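Local structure of CADD-like protein of unknown function (Nostoc punctiforme, 3B5O) at residues M2-L7 against T193-Y198; V20-T25 against V220-L225; E105-A110 against W162-A167; L128-R133 against F211-D216. The protein is of unknown function but, as a CADD-like all-helical protein of the haem-oxygenase-like clan, may be an oxidoreductase. All blocks are in the same frame, centred on the assembly; numbering follows the deposited sequence.

Interaction 1 of 4, residues M2-L7 against T193-Y198; sequences MEFNHL and TSVAAY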
loop_
_atom_site.group_PDB
_atom_site.type_symbol
_atom_site.label_atom_id
_atom_site.label_comp_id
_atom_site.label_asym_id
_atom_site.label_seq_id
_atom_site.Cartn_x
_atom_site.Cartn_y
_atom_site.Cartn_z
HETATM N N MSE A 2 -25.848 -7.262 -3.274
HETATM C CA MSE A 2 -25.715 -6.516 -4.525
HETATM C C MSE A 2 -25.327 -5.053 -4.312
HETATM O O MSE A 2 -24.486 -4.535 -5.044
HETATM C CB MSE A 2 -27.007 -6.585 -5.372
HETATM C CG MSE A 2 -26.931 -5.770 -6.687
HETATM SE SE MSE A 2 -28.574 -5.684 -7.750
HETATM C CE MSE A 2 -29.370 -7.351 -7.091
ATOM N N GLU A 3 -25.948 -4.382 -3.350
ATOM C CA GLU A 3 -25.747 -2.950 -3.208
ATOM C C GLU A 3 -24.311 -2.667 -2.749
ATOM O O GLU A 3 -23.671 -1.756 -3.260
ATOM C CB GLU A 3 -26.755 -2.333 -2.252
ATOM C CG GLU A 3 -28.198 -2.383 -2.783
ATOM N N PHE A 4 -23.809 -3.469 -1.815
ATOM C CA PHE A 4 -22.406 -3.329 -1.399
ATOM C C PHE A 4 -21.452 -3.748 -2.514
ATOM O O PHE A 4 -20.404 -3.107 -2.711
ATOM C CB PHE A 4 -22.144 -4.110 -0.104
ATOM C CG PHE A 4 -20.765 -3.878 0.470
ATOM C CD1 PHE A 4 -20.387 -2.626 0.930
ATOM C CD2 PHE A 4 -19.856 -4.909 0.545
ATOM C CE1 PHE A 4 -19.095 -2.422 1.459
ATOM C CE2 PHE A 4 -18.590 -4.703 1.072
ATOM C CZ PHE A 4 -18.229 -3.456 1.523
ATOM N N ASN A 5 -21.785 -4.807 -3.255
ATOM C CA ASN A 5 -20.980 -5.202 -4.395
ATOM C C ASN A 5 -20.880 -4.068 -5.418
ATOM O O ASN A 5 -19.811 -3.831 -5.993
ATOM C CB ASN A 5 -21.540 -6.461 -5.073
ATOM C CG ASN A 5 -21.351 -7.707 -4.247
ATOM O OD1 ASN A 5 -20.544 -7.740 -3.315
ATOM N ND2 ASN A 5 -22.092 -8.757 -4.591
ATOM N N HIS A 6 -21.987 -3.363 -5.646
ATOM C CA HIS A 6 -21.937 -2.208 -6.543
ATOM C C HIS A 6 -20.973 -1.139 -6.011
ATOM O O HIS A 6 -20.203 -0.547 -6.766
ATOM C CB HIS A 6 -23.328 -1.568 -6.756
ATOM C CG HIS A 6 -24.292 -2.416 -7.531
ATOM N ND1 HIS A 6 -23.894 -3.368 -8.445
ATOM C CD2 HIS A 6 -25.649 -2.425 -7.544
ATOM C CE1 HIS A 6 -24.965 -3.942 -8.974
ATOM N NE2 HIS A 6 -26.040 -3.386 -8.445
ATOM N N LEU A 7 -21.043 -0.872 -4.711
ATOM C CA LEU A 7 -20.170 0.130 -4.095
ATOM C C LEU A 7 -18.695 -0.238 -4.240
ATOM O O LEU A 7 -17.888 0.591 -4.648
ATOM C CB LEU A 7 -20.519 0.323 -2.619
ATOM C CG LEU A 7 -19.638 1.324 -1.871
ATOM C CD1 LEU A 7 -19.722 2.732 -2.461
ATOM C CD2 LEU A 7 -19.994 1.346 -0.380
ATOM N N THR A 193 -16.404 -9.745 1.147
ATOM C CA THR A 193 -17.509 -10.613 1.545
ATOM C C THR A 193 -17.728 -10.578 3.047
ATOM O O THR A 193 -18.875 -10.614 3.497
ATOM C CB THR A 193 -17.335 -12.059 1.048
ATOM O OG1 THR A 193 -16.169 -12.642 1.618
ATOM C CG2 THR A 193 -17.195 -12.080 -0.448
ATOM N N SER A 194 -16.649 -10.441 3.831
ATOM C CA SER A 194 -16.819 -10.359 5.274
ATOM C C SER A 194 -17.507 -9.067 5.684
ATOM O O SER A 194 -18.390 -9.077 6.527
ATOM C CB SER A 194 -15.496 -10.575 6.015
ATOM O OG SER A 194 -14.619 -9.479 5.899
ATOM N N VAL A 195 -17.102 -7.938 5.097
ATOM C CA VAL A 195 -17.708 -6.664 5.439
ATOM C C VAL A 195 -19.185 -6.638 5.025
ATOM O O VAL A 195 -20.023 -6.084 5.735
ATOM C CB VAL A 195 -16.940 -5.472 4.810
ATOM C CG1 VAL A 195 -17.715 -4.170 4.978
ATOM C CG2 VAL A 195 -15.532 -5.354 5.414
ATOM N N ALA A 196 -19.480 -7.269 3.888
ATOM C CA ALA A 196 -20.863 -7.321 3.374
ATOM C C ALA A 196 -21.845 -7.893 4.394
ATOM O O ALA A 196 -23.031 -7.513 4.418
ATOM C CB ALA A 196 -20.906 -8.135 2.093
ATOM N N ALA A 197 -21.362 -8.800 5.233
ATOM C CA ALA A 197 -22.208 -9.437 6.261
ATOM C C ALA A 197 -22.669 -8.503 7.390
ATOM O O ALA A 197 -23.652 -8.798 8.086
ATOM C CB ALA A 197 -21.492 -10.636 6.836
ATOM N N TYR A 198 -21.967 -7.386 7.596
ATOM C CA TYR A 198 -22.246 -6.476 8.700
ATOM C C TYR A 198 -22.646 -5.064 8.318
ATOM O O TYR A 198 -23.385 -4.406 9.041
ATOM C CB TYR A 198 -21.013 -6.380 9.614
ATOM C CG TYR A 198 -20.595 -7.691 10.207
ATOM C CD1 TYR A 198 -21.250 -8.207 11.324
ATOM C CD2 TYR A 198 -19.579 -8.447 9.636
ATOM C CE1 TYR A 198 -20.878 -9.398 11.866
ATOM C CE2 TYR A 198 -19.205 -9.649 10.164
ATOM C CZ TYR A 198 -19.866 -10.133 11.281
ATOM O OH TYR A 198 -19.475 -11.332 11.819
#
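The ring of Phe4 is met obliquely by two aliphatic groups of the 193-198 segment, Val195 CG1 and Ala196 CB, while Phe207 pairs with it edge-to-face. The contact illustrates how one aromatic side chain can be wedged between two closely approaching helices, for Phe4 CA and Ala196 CA are 6.4 Å from each other. Phe4 holds CG anti to its own backbone nitrogen (chi1 -173°), which carries the ring out from the helix toward its partners. The far end of the ring reaches Val195, with Phe4 CZ 3.6 Å from Val195 CG1, and the two side chains cross at about a right angle. Nearer the ring's root, Phe4 CD2 lies 3.7 Å from Ala196 CB, whereas Phe4 CE2 comes within 3.9 Å of Ala196 N. The methyl of Ala196 is short enough to let the ring settle close to the backbone here. A serine in place of Phe4 would probably open a gap beside Val195 and Ala196 and leave Phe207 without its aromatic mate. The side chains that meet are apolar, and Phe4 and Val195 are buried. The contact joins the first turn and a half of helix 2-18 to the short helix 190-196; Phe207 of helix 204-230 and Ile199 of the following loop also pack on Phe4, and Val195 rests on Val74 of helix 72-85.

Interaction 2 of 4, residues V20-T25 against V220-L225; sequences VAFSIT and VWWQEL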
loop_
_atom_site.group_PDB
_atom_site.type_symbol
_atom_site.label_atom_id
_atom_site.label_comp_id
_atom_site.label_asym_id
_atom_site.label_seq_id
_atom_site.Cartn_x
_atom_site.Cartn_y
_atom_site.Cartn_z
ATOM N N VAL A 20 -3.600 9.009 -10.814
ATOM C CA VAL A 20 -2.338 8.808 -11.538
ATOM C C VAL A 20 -1.310 8.041 -10.715
ATOM O O VAL A 20 -0.459 7.372 -11.279
ATOM C CB VAL A 20 -1.720 10.122 -12.029
ATOM C CG1 VAL A 20 -2.639 10.788 -13.082
ATOM C CG2 VAL A 20 -1.382 11.092 -10.908
ATOM N N ALA A 21 -1.359 8.125 -9.392
ATOM C CA ALA A 21 -0.348 7.421 -8.614
ATOM C C ALA A 21 -0.388 5.923 -8.818
ATOM O O ALA A 21 0.603 5.253 -8.587
ATOM C CB ALA A 21 -0.508 7.735 -7.119
ATOM N N PHE A 22 -1.555 5.390 -9.185
ATOM C CA PHE A 22 -1.728 3.961 -9.346
ATOM C C PHE A 22 -1.690 3.536 -10.803
ATOM O O PHE A 22 -1.896 2.363 -11.100
ATOM C CB PHE A 22 -2.980 3.513 -8.585
ATOM C CG PHE A 22 -2.866 3.834 -7.127
ATOM C CD1 PHE A 22 -1.933 3.161 -6.367
ATOM C CD2 PHE A 22 -3.556 4.893 -6.559
ATOM C CE1 PHE A 22 -1.702 3.483 -5.039
ATOM C CE2 PHE A 22 -3.340 5.207 -5.201
ATOM C CZ PHE A 22 -2.413 4.499 -4.476
ATOM N N SER A 23 -1.395 4.492 -11.683
ATOM C CA SER A 23 -1.197 4.208 -13.106
ATOM C C SER A 23 0.237 3.788 -13.395
ATOM O O SER A 23 1.183 4.464 -12.990
ATOM C CB SER A 23 -1.478 5.456 -13.904
ATOM O OG SER A 23 -1.047 5.330 -15.262
ATOM N N ILE A 24 0.391 2.716 -14.158
ATOM C CA ILE A 24 1.717 2.215 -14.483
ATOM C C ILE A 24 2.492 3.151 -15.414
ATOM O O ILE A 24 3.720 3.080 -15.486
ATOM C CB ILE A 24 1.623 0.777 -15.065
ATOM C CG1 ILE A 24 2.965 0.042 -14.986
ATOM C CG2 ILE A 24 1.082 0.780 -16.495
ATOM C CD1 ILE A 24 3.554 -0.092 -13.586
ATOM N N THR A 25 1.781 4.038 -16.110
ATOM C CA THR A 25 2.402 5.046 -16.942
ATOM C C THR A 25 2.434 6.454 -16.360
ATOM O O THR A 25 3.353 7.208 -16.643
ATOM C CB THR A 25 1.742 5.116 -18.338
ATOM O OG1 THR A 25 0.353 5.378 -18.192
ATOM C CG2 THR A 25 1.958 3.794 -19.104
ATOM N N VAL A 220 -1.001 11.540 -2.740
ATOM C CA VAL A 220 -0.224 12.682 -2.291
ATOM C C VAL A 220 1.202 12.264 -1.922
ATOM O O VAL A 220 2.156 12.919 -2.295
ATOM C CB VAL A 220 -0.953 13.435 -1.138
ATOM C CG1 VAL A 220 0.019 14.311 -0.359
ATOM C CG2 VAL A 220 -2.125 14.258 -1.716
ATOM N N TRP A 221 1.338 11.145 -1.224
ATOM C CA TRP A 221 2.652 10.618 -0.848
ATOM C C TRP A 221 3.514 10.302 -2.049
ATOM O O TRP A 221 4.675 10.711 -2.105
ATOM C CB TRP A 221 2.477 9.395 0.034
ATOM C CG TRP A 221 3.703 8.659 0.425
ATOM C CD1 TRP A 221 4.748 9.119 1.157
ATOM C CD2 TRP A 221 3.936 7.270 0.196
ATOM N NE1 TRP A 221 5.653 8.111 1.354
ATOM C CE2 TRP A 221 5.166 6.953 0.805
ATOM C CE3 TRP A 221 3.212 6.258 -0.454
ATOM C CZ2 TRP A 221 5.678 5.661 0.810
ATOM C CZ3 TRP A 221 3.716 4.984 -0.467
ATOM C CH2 TRP A 221 4.954 4.692 0.162
ATOM N N TRP A 222 2.964 9.593 -3.019
ATOM C CA TRP A 222 3.748 9.289 -4.221
ATOM C C TRP A 222 4.238 10.567 -4.904
ATOM O O TRP A 222 5.368 10.637 -5.361
ATOM C CB TRP A 222 2.916 8.442 -5.198
ATOM C CG TRP A 222 2.928 6.983 -4.873
ATOM C CD1 TRP A 222 1.946 6.249 -4.276
ATOM C CD2 TRP A 222 4.021 6.092 -5.078
ATOM N NE1 TRP A 222 2.346 4.943 -4.117
ATOM C CE2 TRP A 222 3.625 4.826 -4.602
ATOM C CE3 TRP A 222 5.302 6.243 -5.632
ATOM C CZ2 TRP A 222 4.453 3.726 -4.675
ATOM C CZ3 TRP A 222 6.118 5.148 -5.691
ATOM C CH2 TRP A 222 5.696 3.912 -5.216
ATOM N N GLN A 223 3.366 11.569 -4.981
ATOM C CA GLN A 223 3.722 12.842 -5.596
ATOM C C GLN A 223 4.836 13.527 -4.810
ATOM O O GLN A 223 5.816 14.029 -5.379
ATOM C CB GLN A 223 2.489 13.732 -5.710
ATOM C CG GLN A 223 1.454 13.151 -6.656
ATOM C CD GLN A 223 0.137 13.875 -6.658
ATOM O OE1 GLN A 223 -0.294 14.431 -5.643
ATOM N NE2 GLN A 223 -0.537 13.859 -7.827
ATOM N N GLU A 224 4.719 13.513 -3.485
ATOM C CA GLU A 224 5.694 14.199 -2.657
ATOM C C GLU A 224 7.013 13.464 -2.641
ATOM O O GLU A 224 8.091 14.096 -2.600
ATOM C CB GLU A 224 5.161 14.353 -1.225
ATOM C CG GLU A 224 4.026 15.315 -1.128
ATOM C CD GLU A 224 3.287 15.271 0.199
ATOM O OE1 GLU A 224 3.583 14.386 1.002
ATOM O OE2 GLU A 224 2.430 16.132 0.394
ATOM N N LEU A 225 6.947 12.146 -2.674
ATOM C CA LEU A 225 8.148 11.323 -2.689
ATOM C C LEU A 225 8.922 11.442 -4.015
ATOM O O LEU A 225 10.152 11.335 -4.046
ATOM C CB LEU A 225 7.750 9.887 -2.397
ATOM C CG LEU A 225 8.865 8.875 -2.281
ATOM C CD1 LEU A 225 9.739 9.184 -1.085
ATOM C CD2 LEU A 225 8.284 7.490 -2.131
#
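Ala21 and Trp222 form the dense part of this contact, the methyl of the one resting against the root of the other's side chain: Ala21 CB is 4.0 Å from Trp222 CB and equally far from Trp222 CD1. With chi1 at -83°, Trp222 CG stands beside its own backbone nitrogen, and the indole is led past the alanine toward Phe22. There the two rings make an offset edge-to-face pair, the edge of Trp222 directed at the face of Phe22 with planes at 81° and the centroid of the five-membered ring 6.0 Å from that of Phe22. Trp222 NE1 is buried with no polar partner in the model. The principle at work is a loop pinned to a helix: residues 20-22 make a 3-10 turn, and just beyond it Ser23 OG accepts from Thr25 N at 3.2 Å, an ST turn within the loop, whose serine also takes a bond from Glu26 N. Tyr48 of helix 38-68 also lies against the indole, and Gln219 OE1 is hydrogen-bonded to Ala21 N. The looser margin is at the partly exposed pair Val20 and Gln223, where Val20 CG2 approaches the amide nitrogen NE2 of Gln223 at 4.2 Å.

Interaction 3 of 4, residues E105-A110 against W162-A167; sequences EGLGVA and WLHEGA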
loop_
_atom_site.group_PDB
_atom_site.type_symbol
_atom_site.label_atom_id
_atom_site.label_comp_id
_atom_site.label_asym_id
_atom_site.label_seq_id
_atom_site.Cartn_x
_atom_site.Cartn_y
_atom_site.Cartn_z
ATOM N N GLU A 105 20.005 -7.846 -1.310
ATOM C CA GLU A 105 20.725 -8.897 -2.061
ATOM C C GLU A 105 20.922 -8.497 -3.516
ATOM O O GLU A 105 21.999 -8.687 -4.089
ATOM C CB GLU A 105 19.963 -10.224 -2.013
ATOM C CG GLU A 105 20.621 -11.361 -2.810
ATOM C CD GLU A 105 19.722 -12.573 -2.984
ATOM O OE1 GLU A 105 18.760 -12.746 -2.196
ATOM O OE2 GLU A 105 19.970 -13.362 -3.926
ATOM N N GLY A 106 19.874 -7.943 -4.112
ATOM C CA GLY A 106 19.900 -7.582 -5.523
ATOM C C GLY A 106 20.682 -6.326 -5.834
ATOM O O GLY A 106 21.391 -6.282 -6.844
ATOM N N LEU A 107 20.581 -5.312 -4.978
ATOM C CA LEU A 107 21.069 -3.970 -5.283
ATOM C C LEU A 107 22.111 -3.400 -4.333
ATOM O O LEU A 107 22.713 -2.362 -4.636
ATOM C CB LEU A 107 19.885 -2.995 -5.290
ATOM C CG LEU A 107 18.740 -3.333 -6.236
ATOM C CD1 LEU A 107 17.569 -2.379 -5.985
ATOM C CD2 LEU A 107 19.206 -3.259 -7.700
ATOM N N GLY A 108 22.310 -4.027 -3.179
ATOM C CA GLY A 108 23.107 -3.409 -2.129
ATOM C C GLY A 108 22.416 -2.169 -1.570
ATOM O O GLY A 108 23.066 -1.288 -1.010
ATOM N N VAL A 109 21.095 -2.106 -1.731
ATOM C CA VAL A 109 20.296 -1.006 -1.198
ATOM C C VAL A 109 19.748 -1.495 0.124
ATOM O O VAL A 109 18.928 -2.409 0.162
ATOM C CB VAL A 109 19.137 -0.604 -2.144
ATOM C CG1 VAL A 109 18.191 0.403 -1.466
ATOM C CG2 VAL A 109 19.689 -0.016 -3.433
ATOM N N ALA A 110 20.245 -0.896 1.197
ATOM C CA ALA A 110 19.778 -1.189 2.542
ATOM C C ALA A 110 18.522 -0.360 2.797
ATOM O O ALA A 110 18.544 0.852 2.553
ATOM C CB ALA A 110 20.859 -0.827 3.546
ATOM N N TRP A 162 13.764 -1.719 -13.120
ATOM C CA TRP A 162 14.536 -0.570 -13.601
ATOM C C TRP A 162 15.884 -0.444 -12.882
ATOM O O TRP A 162 16.908 -0.135 -13.505
ATOM C CB TRP A 162 13.705 0.715 -13.458
ATOM C CG TRP A 162 14.306 1.961 -14.016
ATOM C CD1 TRP A 162 14.070 2.493 -15.261
ATOM C CD2 TRP A 162 15.164 2.885 -13.345
ATOM N NE1 TRP A 162 14.752 3.661 -15.405
ATOM C CE2 TRP A 162 15.442 3.934 -14.252
ATOM C CE3 TRP A 162 15.774 2.909 -12.089
ATOM C CZ2 TRP A 162 16.263 5.009 -13.921
ATOM C CZ3 TRP A 162 16.558 3.971 -11.756
ATOM C CH2 TRP A 162 16.815 5.010 -12.661
ATOM N N LEU A 163 15.879 -0.682 -11.574
ATOM C CA LEU A 163 17.076 -0.564 -10.751
ATOM C C LEU A 163 18.101 -1.686 -11.003
ATOM O O LEU A 163 19.296 -1.457 -10.866
ATOM C CB LEU A 163 16.711 -0.563 -9.257
ATOM C CG LEU A 163 16.111 0.717 -8.684
ATOM C CD1 LEU A 163 15.484 0.429 -7.296
ATOM C CD2 LEU A 163 17.116 1.865 -8.602
ATOM N N HIS A 164 17.617 -2.876 -11.335
ATOM C CA HIS A 164 18.480 -4.062 -11.464
ATOM C C HIS A 164 19.091 -4.118 -12.841
ATOM O O HIS A 164 18.396 -3.954 -13.828
ATOM C CB HIS A 164 17.678 -5.333 -11.225
ATOM C CG HIS A 164 17.521 -5.695 -9.780
ATOM N ND1 HIS A 164 16.631 -5.052 -8.946
ATOM C CD2 HIS A 164 18.121 -6.649 -9.026
ATOM C CE1 HIS A 164 16.698 -5.587 -7.737
ATOM N NE2 HIS A 164 17.600 -6.555 -7.758
ATOM N N GLU A 165 20.394 -4.372 -12.906
ATOM C CA GLU A 165 21.072 -4.536 -14.195
ATOM C C GLU A 165 20.753 -5.913 -14.779
ATOM O O GLU A 165 20.523 -6.047 -15.983
ATOM C CB GLU A 165 22.584 -4.332 -14.038
ATOM N N GLY A 166 20.700 -6.925 -13.919
ATOM C CA GLY A 166 20.339 -8.278 -14.327
ATOM C C GLY A 166 19.066 -8.782 -13.675
ATOM O O GLY A 166 18.172 -7.996 -13.334
ATOM N N ALA A 167 18.979 -10.099 -13.506
ATOM C CA ALA A 167 17.812 -10.725 -12.887
ATOM C C ALA A 167 17.665 -10.278 -11.435
ATOM O O ALA A 167 18.661 -10.004 -10.747
ATOM C CB ALA A 167 17.921 -12.238 -12.956
#
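Leu107 and His164, whose CA atoms are 6.7 Å apart, meet where two helices finish. On one side Gly108 breaks the helical conformation with a positive phi of 67°; on the other His164 itself is the first residue to leave it, with an extended psi of 133°. Backbone and ring come close at Gly106, whose CA is 3.4 Å from His164 NE2, and a side chain there would run into the imidazole. Leu107 then lays its CD2 methyl over the middle of the His164 ring in a CH-pi contact, 3.4 Å from the centroid and only 12° off the normal. Its other branch, CD1, turns to Leu163 and comes 3.7 Å from Leu163 CD1. A hydrogen bond between His164 ND1 and the carbonyl oxygen of Val160, one turn back, limits the ring's rotation, while NE2 is buried without a partner in the model. Were His164 replaced by a serine, Leu107 CD2 would probably lose the ring face it rests on, and Val160 O this bond. The geometry exemplifies the joining of helix termini at one end of a helical bundle: helix 95-107 and helix 135-163 both run out here into loops, with Pro169 beside His164.

Interaction 4 of 4, residues L128-R133 against F211-D216; sequences LSLFDR and FRAMID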
loop_
_atom_site.group_PDB
_atom_site.type_symbol
_atom_site.label_atom_id
_atom_site.label_comp_id
_atom_site.label_asym_id
_atom_site.label_seq_id
_atom_site.Cartn_x
_atom_site.Cartn_y
_atom_site.Cartn_z
ATOM N N LEU A 128 -2.960 7.400 10.160
ATOM C CA LEU A 128 -3.433 7.103 11.511
ATOM C C LEU A 128 -4.740 7.868 11.775
ATOM O O LEU A 128 -5.665 7.329 12.398
ATOM C CB LEU A 128 -2.382 7.423 12.562
ATOM C CG LEU A 128 -2.906 7.128 13.986
ATOM C CD1 LEU A 128 -3.231 5.631 14.164
ATOM C CD2 LEU A 128 -1.975 7.636 15.036
ATOM N N SER A 129 -4.841 9.102 11.299
ATOM C CA SER A 129 -6.055 9.890 11.536
ATOM C C SER A 129 -7.289 9.251 10.906
ATOM O O SER A 129 -8.399 9.464 11.398
ATOM C CB SER A 129 -5.882 11.329 11.046
ATOM O OG SER A 129 -6.022 11.471 9.642
ATOM N N LEU A 130 -7.095 8.453 9.854
ATOM C CA LEU A 130 -8.175 7.728 9.211
ATOM C C LEU A 130 -8.555 6.462 9.973
ATOM O O LEU A 130 -9.732 6.092 10.039
ATOM C CB LEU A 130 -7.784 7.310 7.797
ATOM C CG LEU A 130 -7.191 8.353 6.879
ATOM C CD1 LEU A 130 -6.992 7.720 5.478
ATOM C CD2 LEU A 130 -8.054 9.582 6.804
ATOM N N PHE A 131 -7.547 5.798 10.547
ATOM C CA PHE A 131 -7.735 4.528 11.242
ATOM C C PHE A 131 -8.242 4.694 12.672
ATOM O O PHE A 131 -8.510 3.708 13.366
ATOM C CB PHE A 131 -6.450 3.692 11.182
ATOM C CG PHE A 131 -6.331 2.924 9.917
ATOM C CD1 PHE A 131 -5.974 3.557 8.748
ATOM C CD2 PHE A 131 -6.691 1.580 9.864
ATOM C CE1 PHE A 131 -5.942 2.878 7.553
ATOM C CE2 PHE A 131 -6.629 0.884 8.662
ATOM C CZ PHE A 131 -6.252 1.543 7.512
ATOM N N ASP A 132 -8.456 5.940 13.053
ATOM C CA ASP A 132 -8.995 6.310 14.336
ATOM C C ASP A 132 -10.480 6.660 14.286
ATOM O O ASP A 132 -11.066 6.990 15.325
ATOM C CB ASP A 132 -8.200 7.511 14.884
ATOM N N ARG A 133 -11.101 6.576 13.115
ATOM C CA ARG A 133 -12.508 6.949 12.941
ATOM C C ARG A 133 -13.442 5.755 13.266
ATOM O O ARG A 133 -12.984 4.757 13.813
ATOM C CB ARG A 133 -12.706 7.417 11.488
ATOM C CG ARG A 133 -11.934 8.687 11.149
ATOM C CD ARG A 133 -12.723 9.945 11.471
ATOM N NE ARG A 133 -14.012 9.996 10.781
ATOM C CZ ARG A 133 -14.296 10.724 9.698
ATOM N NH1 ARG A 133 -13.394 11.528 9.132
ATOM N NH2 ARG A 133 -15.519 10.651 9.183
ATOM N N PHE A 211 -12.372 5.100 2.096
ATOM C CA PHE A 211 -11.643 4.630 0.919
ATOM C C PHE A 211 -11.014 5.808 0.184
ATOM O O PHE A 211 -9.832 5.783 -0.178
ATOM C CB PHE A 211 -12.621 3.871 0.009
ATOM C CG PHE A 211 -11.990 3.195 -1.164
ATOM C CD1 PHE A 211 -11.728 3.886 -2.348
ATOM C CD2 PHE A 211 -11.726 1.842 -1.122
ATOM C CE1 PHE A 211 -11.145 3.221 -3.432
ATOM C CE2 PHE A 211 -11.174 1.192 -2.214
ATOM C CZ PHE A 211 -10.901 1.889 -3.364
ATOM N N ARG A 212 -11.834 6.827 -0.087
ATOM C CA ARG A 212 -11.378 8.015 -0.788
ATOM C C ARG A 212 -10.214 8.670 -0.041
ATOM O O ARG A 212 -9.213 9.074 -0.639
ATOM C CB ARG A 212 -12.528 9.015 -0.880
ATOM C CG ARG A 212 -12.160 10.355 -1.462
ATOM C CD ARG A 212 -11.862 10.261 -2.927
ATOM N NE ARG A 212 -13.109 10.154 -3.670
ATOM C CZ ARG A 212 -13.239 10.398 -4.969
ATOM N NH1 ARG A 212 -12.188 10.709 -5.726
ATOM N NH2 ARG A 212 -14.440 10.316 -5.508
ATOM N N ALA A 213 -10.355 8.801 1.280
ATOM C CA ALA A 213 -9.336 9.485 2.065
ATOM C C ALA A 213 -8.010 8.735 1.979
ATOM O O ALA A 213 -6.938 9.339 1.892
ATOM C CB ALA A 213 -9.761 9.637 3.519
HETATM N N MSE A 214 -8.081 7.415 2.004
HETATM C CA MSE A 214 -6.866 6.608 1.962
HETATM C C MSE A 214 -6.161 6.719 0.621
HETATM O O MSE A 214 -4.948 6.914 0.560
HETATM C CB MSE A 214 -7.199 5.159 2.290
HETATM C CG MSE A 214 -6.013 4.246 2.343
HETATM SE SE MSE A 214 -4.773 4.711 3.754
HETATM C CE MSE A 214 -3.844 3.087 3.949
ATOM N N ILE A 215 -6.896 6.551 -0.472
ATOM C CA ILE A 215 -6.268 6.637 -1.798
ATOM C C ILE A 215 -5.747 8.043 -2.066
ATOM O O ILE A 215 -4.708 8.212 -2.690
ATOM C CB ILE A 215 -7.140 6.053 -2.951
ATOM C CG1 ILE A 215 -8.413 6.881 -3.188
ATOM C CG2 ILE A 215 -7.419 4.566 -2.689
ATOM C CD1 ILE A 215 -9.221 6.399 -4.403
ATOM N N ASP A 216 -6.445 9.066 -1.571
ATOM C CA ASP A 216 -5.965 10.442 -1.709
ATOM C C ASP A 216 -4.638 10.608 -0.973
ATOM O O ASP A 216 -3.703 11.216 -1.494
ATOM C CB ASP A 216 -6.990 11.454 -1.186
ATOM C CG ASP A 216 -8.153 11.702 -2.123
ATOM O OD1 ASP A 216 -8.063 11.371 -3.303
ATOM O OD2 ASP A 216 -9.164 12.269 -1.637
#
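The forked end of Leu130 is the bump of this interface, and the shallow hollow that takes it is made by Ala213 and the backbone and side chain of Met214. One prong, Leu130 CD2, rests on the methyl Ala213 CB at 3.7 Å. The other, Leu130 CD1, dips between side chains to the helix backbone, 3.7 Å from Met214 N and as close to Met214 CA. It also touches the flank of the selenomethionine, whose SE is 4.1 Å from Leu130 CD1. The small side chain of Ala213 is consistent with the close approach of the helices here, 7.4 Å between Leu130 CA and Ala213 CA. A second, slighter fit lies alongside. Met214 bends at chi2 (64°), and its terminal methyl CE ends up at the edge of the Phe131 ring, near the ring plane, 4.2 Å from Phe131 CE1. Leu130 thus fits against Ala213 and Met214, while the Met214 methyl meets the rim of Phe131. The side chains that touch are apolar and mostly buried. The seam joins helix 118-131, near its C-terminal part, to the N-terminal half of helix 204-230. Helix 135-163 backs it, placing Tyr137 against Leu130 and Ala213 and Ile145 against Met214, while helix 38-68 contributes Phe58 beside Phe131 and Leu55 beside Met214.

In the fold
From the N terminus, segment 2-7 of helix 2-18 meets residues 193-198 of helix 190-196, so interaction 1 closes a loop with 185 residues between its segments. Segment 20-25, in the loop that follows, pairs later still, with 220-225 of helix 204-230; interactions 1 and 2 therefore cross. Interaction 3, joining helix 95-107 to helix 135-163, closes a short loop nested inside both and lies on the opposite side of the chain's centre from interaction 1. Interaction 4 starts inside that short loop, on helix 118-131, and ends at 211-216: it crosses interactions 3 and 1 but nests inside interaction 2. Helix 204-230 serves both interactions 2 and 4, which touch where Phe22 CE2 lies 4.1 Å from Ile215 O.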